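Local coordinates for protein predicted DNA-binding transcriptional regulator (PDB 7DWN) that probably binds cis-regulatory DNA as a LysR-type transcriptional regulator, assembling as a tetramer and controlling transcription of its target genes, at residues Lys64-Arg67 and Ile68-Arg71; Thr72-Asn75 and Gln76-Gly80. All blocks are in the same frame, centred on the assembly; numbering follows the deposited sequence.

Contact 1: Lys64-Arg67 and Ile68-Arg71; sequences KLFR and ITAR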
# COMPACT_ATOMS: atom_id res chain seq x y z
N LYS A 64 -8.31 -11.44 23.34
CA LYS A 64 -7.95 -10.12 22.82
C LYS A 64 -7.29 -10.23 21.45
O LYS A 64 -7.62 -9.47 20.53
CB LYS A 64 -7.03 -9.41 23.81
CG LYS A 64 -7.72 -8.99 25.10
CD LYS A 64 -6.74 -8.34 26.07
CE LYS A 64 -7.45 -7.83 27.31
NZ LYS A 64 -8.43 -6.75 26.99
N LEU A 65 -6.36 -11.18 21.28
CA LEU A 65 -5.71 -11.31 19.97
C LEU A 65 -6.66 -11.91 18.94
O LEU A 65 -6.69 -11.48 17.77
CB LEU A 65 -4.44 -12.15 20.09
CG LEU A 65 -3.16 -11.41 20.49
CD1 LEU A 65 -3.23 -10.91 21.93
CD2 LEU A 65 -1.94 -12.28 20.27
N PHE A 66 -7.47 -12.90 19.34
CA PHE A 66 -8.38 -13.49 18.38
C PHE A 66 -9.50 -12.54 18.00
O PHE A 66 -10.16 -12.77 16.98
CB PHE A 66 -8.98 -14.79 18.91
CG PHE A 66 -9.65 -15.60 17.85
CD1 PHE A 66 -8.89 -16.31 16.92
CD2 PHE A 66 -11.03 -15.64 17.75
CE1 PHE A 66 -9.51 -17.05 15.93
CE2 PHE A 66 -11.65 -16.38 16.76
CZ PHE A 66 -10.88 -17.08 15.85
N ARG A 67 -9.75 -11.49 18.78
CA ARG A 67 -10.70 -10.48 18.33
C ARG A 67 -10.21 -9.80 17.06
O ARG A 67 -10.97 -9.63 16.10
CB ARG A 67 -10.94 -9.46 19.45
CG ARG A 67 -12.08 -8.50 19.18
CD ARG A 67 -12.30 -7.61 20.38
NE ARG A 67 -13.26 -6.55 20.11
CZ ARG A 67 -13.64 -5.63 20.99
NH1 ARG A 67 -13.13 -5.64 22.22
NH2 ARG A 67 -14.52 -4.70 20.65
N ILE A 68 -8.93 -9.41 17.04
CA ILE A 68 -8.34 -8.87 15.82
C ILE A 68 -8.39 -9.90 14.70
O ILE A 68 -8.72 -9.58 13.55
CB ILE A 68 -6.89 -8.42 16.08
CG1 ILE A 68 -6.72 -7.88 17.50
CG2 ILE A 68 -6.47 -7.36 15.07
CD1 ILE A 68 -5.27 -7.70 17.90
N THR A 69 -8.04 -11.15 15.02
CA THR A 69 -8.07 -12.19 13.99
C THR A 69 -9.46 -12.35 13.40
O THR A 69 -9.62 -12.47 12.17
CB THR A 69 -7.57 -13.51 14.56
OG1 THR A 69 -6.23 -13.35 15.03
CG2 THR A 69 -7.59 -14.59 13.48
N ALA A 70 -10.49 -12.32 14.25
CA ALA A 70 -11.86 -12.52 13.79
C ALA A 70 -12.36 -11.34 12.97
O ALA A 70 -13.04 -11.53 11.96
CB ALA A 70 -12.78 -12.77 14.98
N ARG A 71 -12.04 -10.12 13.40
CA ARG A 71 -12.41 -8.95 12.61
C ARG A 71 -11.74 -8.99 11.24
O ARG A 71 -12.38 -8.72 10.21
CB ARG A 71 -12.04 -7.67 13.36
CG ARG A 71 -12.36 -6.40 12.59
CD ARG A 71 -11.96 -5.17 13.39
NE ARG A 71 -12.57 -5.15 14.71
CZ ARG A 71 -13.77 -4.64 14.98
NH1 ARG A 71 -14.50 -4.11 14.00
NH2 ARG A 71 -14.25 -4.67 16.21

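Contact 2: Thr72-Asn75 and Gln76-Gly80; sequences TLVN and QIEAG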
# COMPACT_ATOMS: atom_id res chain seq x y z
N THR A 72 -10.45 -9.32 11.21
CA THR A 72 -9.73 -9.45 9.94
C THR A 72 -10.40 -10.48 9.04
O THR A 72 -10.66 -10.21 7.86
CB THR A 72 -8.27 -9.83 10.21
OG1 THR A 72 -7.62 -8.78 10.92
CG2 THR A 72 -7.54 -10.09 8.90
N LEU A 73 -10.70 -11.66 9.59
CA LEU A 73 -11.30 -12.72 8.78
C LEU A 73 -12.69 -12.34 8.29
O LEU A 73 -13.04 -12.64 7.14
CB LEU A 73 -11.35 -14.02 9.59
CG LEU A 73 -10.02 -14.72 9.86
CD1 LEU A 73 -10.21 -15.80 10.91
CD2 LEU A 73 -9.47 -15.31 8.58
N VAL A 74 -13.49 -11.69 9.13
CA VAL A 74 -14.85 -11.34 8.72
C VAL A 74 -14.83 -10.28 7.64
O VAL A 74 -15.57 -10.37 6.64
CB VAL A 74 -15.67 -10.90 9.95
CG1 VAL A 74 -16.91 -10.14 9.51
CG2 VAL A 74 -16.06 -12.11 10.79
N ASN A 75 -13.99 -9.25 7.80
CA ASN A 75 -13.90 -8.23 6.76
C ASN A 75 -13.33 -8.82 5.47
O ASN A 75 -13.75 -8.43 4.37
CB ASN A 75 -13.05 -7.05 7.24
CG ASN A 75 -13.81 -6.13 8.18
OD1 ASN A 75 -15.04 -6.05 8.13
ND2 ASN A 75 -13.08 -5.44 9.06
N GLN A 76 -12.40 -9.77 5.58
CA GLN A 76 -11.87 -10.42 4.39
C GLN A 76 -12.94 -11.26 3.70
O GLN A 76 -13.00 -11.30 2.46
CB GLN A 76 -10.66 -11.28 4.76
CG GLN A 76 -9.95 -11.87 3.57
CD GLN A 76 -9.48 -10.81 2.59
OE1 GLN A 76 -8.61 -10.00 2.90
NE2 GLN A 76 -10.07 -10.81 1.40
N ILE A 77 -13.80 -11.92 4.47
CA ILE A 77 -14.91 -12.68 3.90
C ILE A 77 -15.86 -11.76 3.15
O ILE A 77 -16.27 -12.04 2.02
CB ILE A 77 -15.64 -13.47 5.00
CG1 ILE A 77 -14.80 -14.65 5.48
CG2 ILE A 77 -17.01 -13.95 4.52
CD1 ILE A 77 -15.36 -15.34 6.71
N GLU A 78 -16.22 -10.64 3.78
CA GLU A 78 -17.12 -9.68 3.13
C GLU A 78 -16.51 -9.13 1.85
O GLU A 78 -17.20 -9.00 0.83
CB GLU A 78 -17.47 -8.56 4.11
CG GLU A 78 -18.26 -9.04 5.33
CD GLU A 78 -18.60 -7.93 6.29
OE1 GLU A 78 -17.99 -6.84 6.18
OE2 GLU A 78 -19.48 -8.13 7.15
N ALA A 79 -15.21 -8.82 1.88
CA ALA A 79 -14.53 -8.34 0.68
C ALA A 79 -14.51 -9.40 -0.42
O ALA A 79 -14.77 -9.09 -1.59
CB ALA A 79 -13.10 -7.91 1.02
N GLY A 80 -14.20 -10.65 -0.07
CA GLY A 80 -14.18 -11.71 -1.06
C GLY A 80 -15.53 -12.00 -1.66
O GLY A 80 -15.63 -12.37 -2.83

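Contact 1: Lys64-Arg67 and Ile68-Arg71
Phe66 and Thr69 meet because of their first torsions: Phe66 has CG turned away from its own N (chi1 -166°), which swings the ring along the helix towards its C-terminal end, and Thr69 places CG2 likewise, leaving OG1 next to its N (chi1 -60°). As a result CB of Thr69 lies 3.9 Å from CD1 of Phe66, and Thr69 CG2 sits 4.0 Å from Phe66 CE1, the two side chains crossing at about a right angle. Farther round the ring, Phe66 CE2 comes within 4.2 Å of Ala70 CB, so one aromatic ring spans the i+3 and i+4 positions.

The carbonyl oxygen of Leu65 takes two donors from Thr69. The backbone bond from Thr69 N is 3.1 Å long and fairly straight (163°), whereas the bond from Thr69 OG1 to the same Leu65 O is weak, at 3.3 Å. Shorter is Ala70 N to Phe66 O at 2.8 Å. Arg67 and Arg71, one turn apart, run side by side with NE of Arg67 4.4 Å from NH2 of Arg71, a proximity of like charges.

Phe66 packs on Leu8 and Phe11 of helix 5-17 and on Leu41 and Val45 of helix 31-45, while Arg67 lies against strand 58-59. Ile84 of the second subunit also touches Phe66, and Thr69 packs on Gly80 of that subunit.

Contact 2: Thr72-Asn75 and Gln76-Gly80
Four consecutive i to i+4 backbone hydrogen bonds join Thr72-Asn75 to Gln76-Gly80. Gln76 N donates to Thr72 O, Ile77 N to Leu73 O, Glu78 N to Val74 O and Ala79 N to Asn75 O, each at 2.9 Å. The N-H...O angle is straightest at Glu78 (166°) and most bent at Ile77, so the ladder is regular in length while its straightness varies. Among the polar side chains, Thr72 OG1 is hydrogen-bonded back to Ile68 O, one turn earlier.

Asn75 and Glu78 bring their polar ends near each other without bonding: OD1 of Asn75 is 3.6 Å from OE1 of Glu78, and the amide and carboxylate planes stand 52° apart. This brings two oxygens near each other on an exposed flank, where the Glu78 side chain leans back towards Val74, one turn earlier. Glu78 CG lies beside the backbone N (chi1 -64°) and rests 3.3 Å from Val74 O; beyond CG the chain is extended, which carries OE2 to 4.0 Å from CG1 of Val74.

Ile77 makes a similar return on another flank. CG1 of Ile77 also lies beside the backbone N and approaches Leu73 O at 3.1 Å. CD1 of Ile77 follows at 3.6 Å from Leu73 O. Gln76 CB lies 3.3 Å from Thr72 O.

Outward from the backbone, Leu73 and Val74 pack on Leu8 of helix 5-17, and Ile77 on Ser5. Leu73 also meets Ile77 of the second subunit, and Ile77 meets that subunit's Leu73, a reciprocal exchange; Thr72 packs on Gln76 of the second subunit, and Gln76 on that subunit's Leu73. Such pairing of long helices is characteristic of the linker helix through which LysR-type regulators dimerise.

How the contacts relate
Contact 1 and contact 2 follow one another along helix 61-83, residues 64-71 first and 72-80 directly after, so that their segments adjoin in sequence, with centres 13 Å apart. Contact 1 lies 34 Å from the centre of the chain and is partly buried among helices 5-17 and 31-45, on the helix-turn-helix side; contact 2, at 23 Å, is a surface contact nearer the effector-binding part. Both touch the second subunit. The helix thus serves as one continuous rod, consistent with its linking the DNA-binding domain to the rest of the protein while pairing two chains.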